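Local coordinates for homoserine dehydrogenase (PDB 3ING), which probably catalyses the NADP-dependent interconversion of aspartate semialdehyde and homoserine, the step that leads toward threonine and methionine, at residues I175-R180 with D193-K198; I200-P205 with G211-R216; L221-H224 with E229-L232. One frame throughout, in Å; residues are numbered along the deposited sequence.

Contact 1 (I175-R180 with D193-K198); sequences INYVIR and DDAIKK. With EDO (1,2-ethanediol), chain F.
Helices 173-183 and 188-198 form a helical hairpin in the homoserine dehydrogenase family region, and this contact lies where the C-terminal end of helix 188-198 packs against helix 173-183. The short segments run roughly antiparallel, at 142° between their N-to-C directions. Their axes come within 10.4 Å of each other, with Tyr177 and Ala195 in register. One side chain, Tyr177, does nearly all the bridging from its helix. Its CG stands anti to the backbone N (chi1 -170°), which carries the ring across to helix 188-198. There the ring meets three residues.

Lys198 lies over one face. Its CE sits above the ring, displaced toward the rim, and makes a CH-pi contact 4.2 Å from the Tyr177 ring centroid. Lys198 NZ is 4.0 Å from the same centroid and makes an off-centre cation-pi contact, leaning to the CD1-CE1 side. A bend at chi3 brings the end of the lysine over the ring. The ammonium also forms a salt bridge with Asp283, so the ring is not its sole partner.

Asp194 approaches the ring edge. Its CB lies in the ring plane, 3.5 Å from Tyr177 OH, and the carboxylate is turned 70° from the ring. No hydrogen bond joins the phenol to this acid; Asp194 OD2 instead forms a salt bridge with Arg186. Ala195 adds a small apolar contact, its CB 4.2 Å from Tyr177 CD2. Within the hairpin, Val191 also touches the tyrosine side chain.

A 1,2-ethanediol, probably from the crystallisation liquor, lies beside helix 173-183. Arg180 NH1 bonds to the carbonyl O of Ile280 and also to this diol. The diol O1 is near the guanidinium plane of Arg180 and accepts a weak hydrogen bond from Arg180 NH1 at 2.7 Å.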
loop_
_atom_site.group_PDB
_atom_site.type_symbol
_atom_site.label_atom_id
_atom_site.label_comp_id
_atom_site.label_asym_id
_atom_site.label_seq_id
_atom_site.Cartn_x
_atom_site.Cartn_y
_atom_site.Cartn_z
ATOM N N ILE A 175 12.166 2.131 -21.033
ATOM C CA ILE A 175 13.521 1.536 -21.158
ATOM C C ILE A 175 13.456 0.037 -20.919
ATOM O O ILE A 175 14.106 -0.743 -21.597
ATOM C CB ILE A 175 14.565 2.245 -20.234
ATOM C CG1 ILE A 175 15.998 1.788 -20.569
ATOM C CG2 ILE A 175 14.197 2.095 -18.750
ATOM C CD1 ILE A 175 17.118 2.733 -20.097
ATOM N N ASN A 176 12.618 -0.391 -19.987
ATOM C CA ASN A 176 12.523 -1.801 -19.692
ATOM C C ASN A 176 11.808 -2.590 -20.800
ATOM O O ASN A 176 12.212 -3.680 -21.182
ATOM C CB ASN A 176 11.889 -2.002 -18.317
ATOM C CG ASN A 176 12.926 -2.077 -17.232
ATOM O OD1 ASN A 176 13.666 -3.068 -17.152
ATOM N ND2 ASN A 176 13.030 -1.013 -16.407
ATOM N N TYR A 177 10.759 -1.987 -21.335
ATOM C CA TYR A 177 9.986 -2.543 -22.425
ATOM C C TYR A 177 10.895 -2.689 -23.614
ATOM O O TYR A 177 10.889 -3.728 -24.332
ATOM C CB TYR A 177 8.840 -1.567 -22.721
ATOM C CG TYR A 177 7.767 -2.039 -23.658
ATOM C CD1 TYR A 177 6.886 -3.026 -23.276
ATOM C CD2 TYR A 177 7.586 -1.448 -24.904
ATOM C CE1 TYR A 177 5.870 -3.456 -24.122
ATOM C CE2 TYR A 177 6.581 -1.869 -25.751
ATOM C CZ TYR A 177 5.719 -2.872 -25.345
ATOM O OH TYR A 177 4.669 -3.303 -26.122
ATOM N N VAL A 178 11.701 -1.651 -23.849
ATOM C CA VAL A 178 12.661 -1.663 -24.988
ATOM C C VAL A 178 13.672 -2.776 -24.843
ATOM O O VAL A 178 13.883 -3.547 -25.749
ATOM C CB VAL A 178 13.413 -0.310 -25.143
ATOM C CG1 VAL A 178 14.662 -0.465 -25.990
ATOM C CG2 VAL A 178 12.464 0.755 -25.746
ATOM N N ILE A 179 14.321 -2.858 -23.696
ATOM C CA ILE A 179 15.315 -3.913 -23.439
ATOM C C ILE A 179 14.684 -5.295 -23.605
ATOM O O ILE A 179 15.215 -6.157 -24.287
ATOM C CB ILE A 179 15.896 -3.745 -21.988
ATOM C CG1 ILE A 179 16.790 -2.501 -21.906
ATOM C CG2 ILE A 179 16.682 -4.967 -21.552
ATOM C CD1 ILE A 179 17.182 -2.130 -20.474
ATOM N N ARG A 180 13.522 -5.507 -22.992
ATOM C CA ARG A 180 12.896 -6.838 -23.070
ATOM C C ARG A 180 12.492 -7.248 -24.488
ATOM O O ARG A 180 12.640 -8.408 -24.888
ATOM C CB ARG A 180 11.706 -6.902 -22.130
ATOM C CG ARG A 180 12.145 -6.789 -20.686
ATOM C CD ARG A 180 10.994 -6.880 -19.735
ATOM N NE ARG A 180 10.370 -8.194 -19.756
ATOM C CZ ARG A 180 9.449 -8.612 -18.891
ATOM N NH1 ARG A 180 9.028 -7.836 -17.915
ATOM N NH2 ARG A 180 8.967 -9.828 -19.002
ATOM N N ASP A 193 7.339 2.341 -31.175
ATOM C CA ASP A 193 5.986 2.520 -31.739
ATOM C C ASP A 193 4.967 1.915 -30.755
ATOM O O ASP A 193 3.980 2.555 -30.407
ATOM C CB ASP A 193 5.926 1.849 -33.107
ATOM C CG ASP A 193 4.533 1.914 -33.781
ATOM O OD1 ASP A 193 3.841 2.915 -33.681
ATOM O OD2 ASP A 193 4.166 0.953 -34.474
ATOM N N ASP A 194 5.228 0.702 -30.276
ATOM C CA ASP A 194 4.354 0.098 -29.296
ATOM C C ASP A 194 4.288 0.884 -27.994
ATOM O O ASP A 194 3.220 0.986 -27.422
ATOM C CB ASP A 194 4.769 -1.322 -28.962
ATOM C CG ASP A 194 4.434 -2.301 -30.068
ATOM O OD1 ASP A 194 3.521 -2.004 -30.858
ATOM O OD2 ASP A 194 5.098 -3.347 -30.125
ATOM N N ALA A 195 5.423 1.377 -27.495
ATOM C CA ALA A 195 5.408 2.180 -26.254
ATOM C C ALA A 195 4.544 3.456 -26.380
ATOM O O ALA A 195 3.829 3.836 -25.456
ATOM C CB ALA A 195 6.840 2.536 -25.816
ATOM N N ILE A 196 4.629 4.115 -27.537
ATOM C CA ILE A 196 3.830 5.294 -27.834
ATOM C C ILE A 196 2.360 4.907 -27.900
ATOM O O ILE A 196 1.525 5.600 -27.352
ATOM C CB ILE A 196 4.311 6.001 -29.144
ATOM C CG1 ILE A 196 5.725 6.579 -28.932
ATOM C CG2 ILE A 196 3.348 7.070 -29.564
ATOM C CD1 ILE A 196 6.345 7.178 -30.154
ATOM N N LYS A 197 2.050 3.799 -28.564
ATOM C CA LYS A 197 0.680 3.290 -28.621
ATOM C C LYS A 197 0.129 2.994 -27.236
ATOM O O LYS A 197 -0.999 3.351 -26.954
ATOM C CB LYS A 197 0.608 2.044 -29.501
ATOM C CG LYS A 197 0.632 2.364 -30.974
ATOM C CD LYS A 197 0.788 1.100 -31.842
ATOM C CE LYS A 197 0.651 1.463 -33.332
ATOM N NZ LYS A 197 0.879 0.302 -34.256
ATOM N N LYS A 198 0.920 2.377 -26.364
ATOM C CA LYS A 198 0.512 2.166 -24.991
ATOM C C LYS A 198 0.377 3.462 -24.192
ATOM O O LYS A 198 -0.398 3.539 -23.229
ATOM C CB LYS A 198 1.523 1.271 -24.261
ATOM C CG LYS A 198 1.566 -0.164 -24.711
ATOM C CD LYS A 198 2.000 -1.141 -23.566
ATOM C CE LYS A 198 3.277 -0.725 -22.829
ATOM N NZ LYS A 198 3.827 -1.834 -21.910
HETATM C C1 EDO F . 8.844 -4.087 -17.601
HETATM O O1 EDO F . 8.120 -5.316 -17.444
HETATM C C2 EDO F . 8.488 -3.386 -18.914
HETATM O O2 EDO F . 7.451 -2.417 -18.691
#

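Contact 2 (I200-P205 with G211-R216); sequences IAESNP and GLDAAR. With NDP (NADPH dihydro-nicotinamide-adenine-dinucleotide phosphate), chain C.
Two carboxylates, Glu202 and Asp213, come close together in the buried NADPH pocket, bridged by a single water. Glu202 OE1 and Asp213 OD1 are 4.0 Å apart, and their carboxylate planes differ by 39°. The water donates to both acids, at 2.5 Å to Glu202 OE1 and 2.9 Å to Asp213 OD1. It accepts from Arg216 NH1 at 2.8 Å. One water thus ties the loop after helix 188-198 to the first turns of helix 212-226.

The direct link between Glu202 and Arg216 is weaker. Glu202 OE1 and Arg216 NH1 form only a long salt bridge of 3.7 Å, with the carboxylate and guanidinium planes 61° apart. Asp207 also pairs with Arg216 NH1. Leu212 CG lies over the centre of one guanidinium face. Asp213 has further partners in Lys118 and Ser172, and Lys217, the predicted proton donor, is close by.

Glu202 folds at chi2 (-78°), and its two oxygens have different partners. OE1 takes the water, while OE2 accepts a hydrogen bond from NADPH O2D. The same glutamate is predicted to bind L-homoserine, consistent with a place where cofactor and substrate sites meet. The next residue holds another part of the cofactor. Ser203 OG donates a hydrogen bond to the NADPH phosphate oxygen O2A, 2.7 Å away.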
loop_
_atom_site.group_PDB
_atom_site.type_symbol
_atom_site.label_atom_id
_atom_site.label_comp_id
_atom_site.label_asym_id
_atom_site.label_seq_id
_atom_site.Cartn_x
_atom_site.Cartn_y
_atom_site.Cartn_z
ATOM N N ILE A 200 3.105 5.078 -22.769
ATOM C CA ILE A 200 4.091 5.078 -21.692
ATOM C C ILE A 200 5.385 5.850 -22.019
ATOM O O ILE A 200 6.145 6.110 -21.128
ATOM C CB ILE A 200 4.514 3.627 -21.237
ATOM C CG1 ILE A 200 5.175 2.856 -22.375
ATOM C CG2 ILE A 200 3.287 2.839 -20.606
ATOM C CD1 ILE A 200 5.890 1.473 -22.001
ATOM N N ALA A 201 5.651 6.179 -23.270
ATOM C CA ALA A 201 6.895 6.866 -23.640
ATOM C C ALA A 201 6.837 8.311 -23.182
ATOM O O ALA A 201 5.773 8.929 -23.216
ATOM C CB ALA A 201 7.080 6.828 -25.140
ATOM N N GLU A 202 7.986 8.859 -22.792
ATOM C CA GLU A 202 8.097 10.240 -22.410
ATOM C C GLU A 202 7.896 11.127 -23.615
ATOM O O GLU A 202 8.188 10.728 -24.746
ATOM C CB GLU A 202 9.488 10.494 -21.839
ATOM C CG GLU A 202 9.669 9.941 -20.445
ATOM C CD GLU A 202 9.020 10.824 -19.424
ATOM O OE1 GLU A 202 9.659 11.816 -18.991
ATOM O OE2 GLU A 202 7.856 10.528 -19.068
ATOM N N SER A 203 7.423 12.348 -23.354
ATOM C CA SER A 203 7.221 13.373 -24.356
ATOM C C SER A 203 8.512 13.605 -25.143
ATOM O O SER A 203 8.474 14.006 -26.324
ATOM C CB SER A 203 6.734 14.669 -23.684
ATOM O OG SER A 203 5.530 14.420 -22.978
ATOM N N ASN A 204 9.647 13.419 -24.466
ATOM C CA ASN A 204 10.960 13.363 -25.134
ATOM C C ASN A 204 11.446 11.949 -24.908
ATOM O O ASN A 204 12.052 11.644 -23.863
ATOM C CB ASN A 204 11.973 14.367 -24.623
ATOM C CG ASN A 204 13.328 14.209 -25.296
ATOM O OD1 ASN A 204 13.581 13.232 -26.016
ATOM N ND2 ASN A 204 14.216 15.178 -25.068
ATOM N N PRO A 205 11.186 11.071 -25.877
ATOM C CA PRO A 205 11.552 9.637 -25.685
ATOM C C PRO A 205 13.038 9.356 -25.451
ATOM O O PRO A 205 13.378 8.292 -24.941
ATOM C CB PRO A 205 11.054 8.985 -26.964
ATOM C CG PRO A 205 10.024 9.943 -27.502
ATOM C CD PRO A 205 10.521 11.283 -27.167
ATOM N N GLY A 211 18.094 6.620 -20.059
ATOM C CA GLY A 211 17.983 6.263 -18.640
ATOM C C GLY A 211 17.712 7.446 -17.710
ATOM O O GLY A 211 17.667 7.294 -16.482
ATOM N N LEU A 212 17.481 8.616 -18.288
ATOM C CA LEU A 212 17.193 9.830 -17.515
ATOM C C LEU A 212 15.866 9.740 -16.768
ATOM O O LEU A 212 15.759 10.215 -15.653
ATOM C CB LEU A 212 17.188 11.050 -18.430
ATOM C CG LEU A 212 17.161 12.441 -17.791
ATOM C CD1 LEU A 212 18.249 12.593 -16.735
ATOM C CD2 LEU A 212 17.348 13.538 -18.909
ATOM N N ASP A 213 14.858 9.122 -17.364
ATOM C CA ASP A 213 13.582 8.912 -16.652
ATOM C C ASP A 213 13.856 8.120 -15.383
ATOM O O ASP A 213 13.403 8.481 -14.307
ATOM C CB ASP A 213 12.574 8.187 -17.541
ATOM C CG ASP A 213 11.248 7.875 -16.828
ATOM O OD1 ASP A 213 10.486 8.809 -16.537
ATOM O OD2 ASP A 213 10.949 6.685 -16.580
ATOM N N ALA A 214 14.588 7.022 -15.493
ATOM C CA ALA A 214 14.917 6.246 -14.294
ATOM C C ALA A 214 15.709 7.078 -13.275
ATOM O O ALA A 214 15.511 6.961 -12.053
ATOM C CB ALA A 214 15.708 4.985 -14.680
ATOM N N ALA A 215 16.638 7.888 -13.776
ATOM C CA ALA A 215 17.478 8.697 -12.913
ATOM C C ALA A 215 16.642 9.654 -12.096
ATOM O O ALA A 215 16.884 9.782 -10.919
ATOM C CB ALA A 215 18.547 9.454 -13.689
ATOM N N ARG A 216 15.673 10.322 -12.722
ATOM C CA ARG A 216 14.820 11.268 -12.025
ATOM C C ARG A 216 14.070 10.556 -10.924
ATOM O O ARG A 216 13.958 11.045 -9.813
ATOM C CB ARG A 216 13.830 11.946 -12.992
ATOM C CG ARG A 216 14.493 12.928 -13.982
ATOM C CD ARG A 216 13.473 13.247 -15.055
ATOM N NE ARG A 216 13.980 14.205 -16.029
ATOM C CZ ARG A 216 13.622 14.204 -17.318
ATOM N NH1 ARG A 216 12.845 13.240 -17.835
ATOM N NH2 ARG A 216 14.130 15.093 -18.120
HETATM P PA NDP C . 1.900 14.250 -22.923
HETATM O O1A NDP C . 0.997 13.247 -23.516
HETATM O O2A NDP C . 2.965 14.786 -23.802
HETATM O O5B NDP C . 1.056 15.510 -22.382
HETATM C C5B NDP C . 1.610 16.702 -21.862
HETATM C C4B NDP C . 0.527 17.755 -21.690
HETATM O O4B NDP C . 1.064 18.982 -21.268
HETATM C C3B NDP C . -0.163 18.092 -23.019
HETATM O O3B NDP C . -1.479 18.576 -22.798
HETATM C C2B NDP C . 0.693 19.182 -23.567
HETATM O O2B NDP C . 0.051 20.013 -24.494
HETATM C C1B NDP C . 0.943 19.957 -22.301
HETATM N N9A NDP C . 2.142 20.785 -22.307
HETATM C C8A NDP C . 3.342 20.621 -22.943
HETATM N N7A NDP C . 4.159 21.653 -22.560
HETATM C C5A NDP C . 3.482 22.434 -21.705
HETATM C C6A NDP C . 3.861 23.595 -21.064
HETATM N N6A NDP C . 5.144 23.940 -20.997
HETATM N N1A NDP C . 2.936 24.142 -20.249
HETATM C C2A NDP C . 1.662 23.634 -20.087
HETATM N N3A NDP C . 1.267 22.468 -20.715
HETATM C C4A NDP C . 2.216 21.903 -21.517
HETATM O O3 NDP C . 2.569 13.657 -21.587
HETATM P PN NDP C . 1.980 12.477 -20.667
HETATM O O1N NDP C . 2.300 11.161 -21.296
HETATM O O2N NDP C . 0.561 12.835 -20.355
HETATM O O5D NDP C . 2.884 12.585 -19.323
HETATM C C5D NDP C . 2.635 13.740 -18.520
HETATM C C4D NDP C . 3.571 13.716 -17.315
HETATM O O4D NDP C . 3.295 12.544 -16.583
HETATM C C3D NDP C . 5.031 13.642 -17.672
HETATM O O3D NDP C . 5.846 14.526 -16.893
HETATM C C2D NDP C . 5.394 12.185 -17.454
HETATM O O2D NDP C . 6.749 11.999 -17.142
HETATM C C1D NDP C . 4.486 11.824 -16.302
HETATM N N1N NDP C . 4.241 10.399 -16.172
HETATM C C2N NDP C . 3.709 9.708 -17.230
HETATM C C3N NDP C . 3.619 8.323 -17.237
HETATM C C7N NDP C . 2.901 7.658 -18.349
HETATM O O7N NDP C . 2.189 6.527 -18.018
HETATM N N7N NDP C . 2.834 8.180 -19.566
HETATM C C4N NDP C . 3.778 7.524 -15.948
HETATM C C5N NDP C . 4.326 8.385 -14.844
HETATM C C6N NDP C . 4.512 9.757 -14.989
HETATM P P2B NDP C . -0.695 19.466 -25.803
HETATM O O1X NDP C . -0.970 20.767 -26.507
HETATM O O2X NDP C . -1.904 18.545 -25.463
HETATM O O3X NDP C . 0.352 18.659 -26.502
HETATM O O HOH W 1 10.747 11.669 -16.742
#

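Contact 3 (L221-H224 with E229-L232); sequences LVNH and EYTL
The end of helix 212-226 and the loop that follows it are joined here by a side-chain amide pairing with the backbone. Asn223, on the helix, forms two hydrogen bonds with one loop residue, Tyr230. Its OD1 accepts from Tyr230 N at 2.8 Å, with the donor tilted 27° from the carbonyl plane. Its ND2 donates to Tyr230 O at 3.0 Å. This second bond is nearly straight, 171° at the hydrogen, and the acceptor lies in the plane of the Asn223 amide. Both the N-H and the C=O of Tyr230 are therefore held by one group, which fixes the rotation of the amide. Thr228 OG1 also bonds to Asn223 OD1, so this buried oxygen has a second partner.

Val222 makes the apolar part of the contact. Its CG1 sits between the backbone N and the carbonyl carbon (chi1 74°) and reaches the CD2 side of the Tyr230 ring. The two side chains cross at about a right angle. The ring then extends to strand 261-270, where Tyr230 OH bonds to the carbonyl of Pro262. Val222 also packs on Pro262 and on Val255 of strand 249-258. The loop is thereby fastened both to the helix and to the antiparallel sheet. At the ring, the closest atoms are Val222 CG1 and Tyr230 CD2, 3.7 Å apart.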
loop_
_atom_site.group_PDB
_atom_site.type_symbol
_atom_site.label_atom_id
_atom_site.label_comp_id
_atom_site.label_asym_id
_atom_site.label_seq_id
_atom_site.Cartn_x
_atom_site.Cartn_y
_atom_site.Cartn_z
ATOM N N LEU A 221 13.105 8.998 -5.092
ATOM C CA LEU A 221 13.121 7.864 -4.149
ATOM C C LEU A 221 14.126 8.054 -3.019
ATOM O O LEU A 221 13.771 7.919 -1.853
ATOM C CB LEU A 221 13.415 6.535 -4.874
ATOM C CG LEU A 221 12.323 5.907 -5.722
ATOM C CD1 LEU A 221 12.944 4.853 -6.659
ATOM C CD2 LEU A 221 11.223 5.315 -4.846
ATOM N N VAL A 222 15.375 8.334 -3.356
ATOM C CA VAL A 222 16.410 8.491 -2.327
ATOM C C VAL A 222 16.064 9.673 -1.419
ATOM O O VAL A 222 16.167 9.567 -0.205
ATOM C CB VAL A 222 17.848 8.582 -2.912
ATOM C CG1 VAL A 222 18.125 9.973 -3.600
ATOM C CG2 VAL A 222 18.914 8.263 -1.794
ATOM N N ASN A 223 15.604 10.797 -1.984
ATOM C CA ASN A 223 15.241 11.976 -1.147
ATOM C C ASN A 223 14.022 11.688 -0.261
ATOM O O ASN A 223 13.986 12.047 0.904
ATOM C CB ASN A 223 14.982 13.227 -2.006
ATOM C CG ASN A 223 16.213 13.723 -2.715
ATOM O OD1 ASN A 223 17.340 13.331 -2.392
ATOM N ND2 ASN A 223 16.012 14.670 -3.633
ATOM N N HIS A 224 13.003 11.052 -0.824
ATOM C CA HIS A 224 11.866 10.641 -0.023
ATOM C C HIS A 224 12.238 9.679 1.135
ATOM O O HIS A 224 11.865 9.897 2.254
ATOM C CB HIS A 224 10.833 9.914 -0.861
ATOM C CG HIS A 224 9.598 9.583 -0.095
ATOM N ND1 HIS A 224 8.459 10.356 -0.161
ATOM C CD2 HIS A 224 9.326 8.595 0.789
ATOM C CE1 HIS A 224 7.533 9.848 0.632
ATOM N NE2 HIS A 224 8.035 8.789 1.229
ATOM N N GLU A 229 18.680 15.655 -0.188
ATOM C CA GLU A 229 18.231 16.624 -1.170
ATOM C C GLU A 229 19.129 16.504 -2.397
ATOM O O GLU A 229 19.647 17.496 -2.894
ATOM C CB GLU A 229 18.218 18.038 -0.570
ATOM C CG GLU A 229 17.202 18.136 0.531
ATOM C CD GLU A 229 16.908 19.567 0.896
ATOM O OE1 GLU A 229 17.876 20.342 0.888
ATOM O OE2 GLU A 229 15.727 19.907 1.174
ATOM N N TYR A 230 19.299 15.263 -2.878
ATOM C CA TYR A 230 20.111 15.007 -4.026
ATOM C C TYR A 230 19.423 15.581 -5.284
ATOM O O TYR A 230 18.222 15.878 -5.272
ATOM C CB TYR A 230 20.307 13.506 -4.217
ATOM C CG TYR A 230 21.260 12.795 -3.261
ATOM C CD1 TYR A 230 21.831 13.420 -2.176
ATOM C CD2 TYR A 230 21.514 11.434 -3.427
ATOM C CE1 TYR A 230 22.651 12.708 -1.286
ATOM C CE2 TYR A 230 22.331 10.737 -2.562
ATOM C CZ TYR A 230 22.895 11.363 -1.495
ATOM O OH TYR A 230 23.705 10.599 -0.653
ATOM N N THR A 231 20.240 15.797 -6.315
ATOM C CA THR A 231 19.789 16.140 -7.652
ATOM C C THR A 231 20.298 15.029 -8.599
ATOM O O THR A 231 20.939 14.062 -8.170
ATOM C CB THR A 231 20.405 17.481 -8.121
ATOM O OG1 THR A 231 21.812 17.303 -8.352
ATOM C CG2 THR A 231 20.181 18.624 -7.080
ATOM N N LEU A 232 20.083 15.203 -9.896
ATOM C CA LEU A 232 20.580 14.253 -10.894
ATOM C C LEU A 232 22.085 14.110 -10.866
ATOM O O LEU A 232 22.604 13.064 -11.241
ATOM C CB LEU A 232 20.118 14.689 -12.296
ATOM C CG LEU A 232 18.602 14.570 -12.549
ATOM C CD1 LEU A 232 18.133 15.266 -13.872
ATOM C CD2 LEU A 232 18.160 13.085 -12.544
#

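The three contacts follow one another along the chain within the homoserine dehydrogenase family region. Contacts 1 and 2 have centres about 11 Å apart and touch: the chain leaves helix 188-198 directly into the pocket loop, and Ala195 O probably accepts a hydrogen bond from Ile200 N. Contacts 2 and 3 share helix 212-226, with centres about 17 Å apart. Leu232 of contact 3 packs back on Leu212, Ala215 and Arg216 of contact 2. Contacts 1 and 3 do not touch; their centres are about 26 Å apart. Contact 2 thus joins the helical hairpin to helix 212-226 at the bound NADPH, while contact 3 joins the C-terminal part of that helix to the loop that follows it.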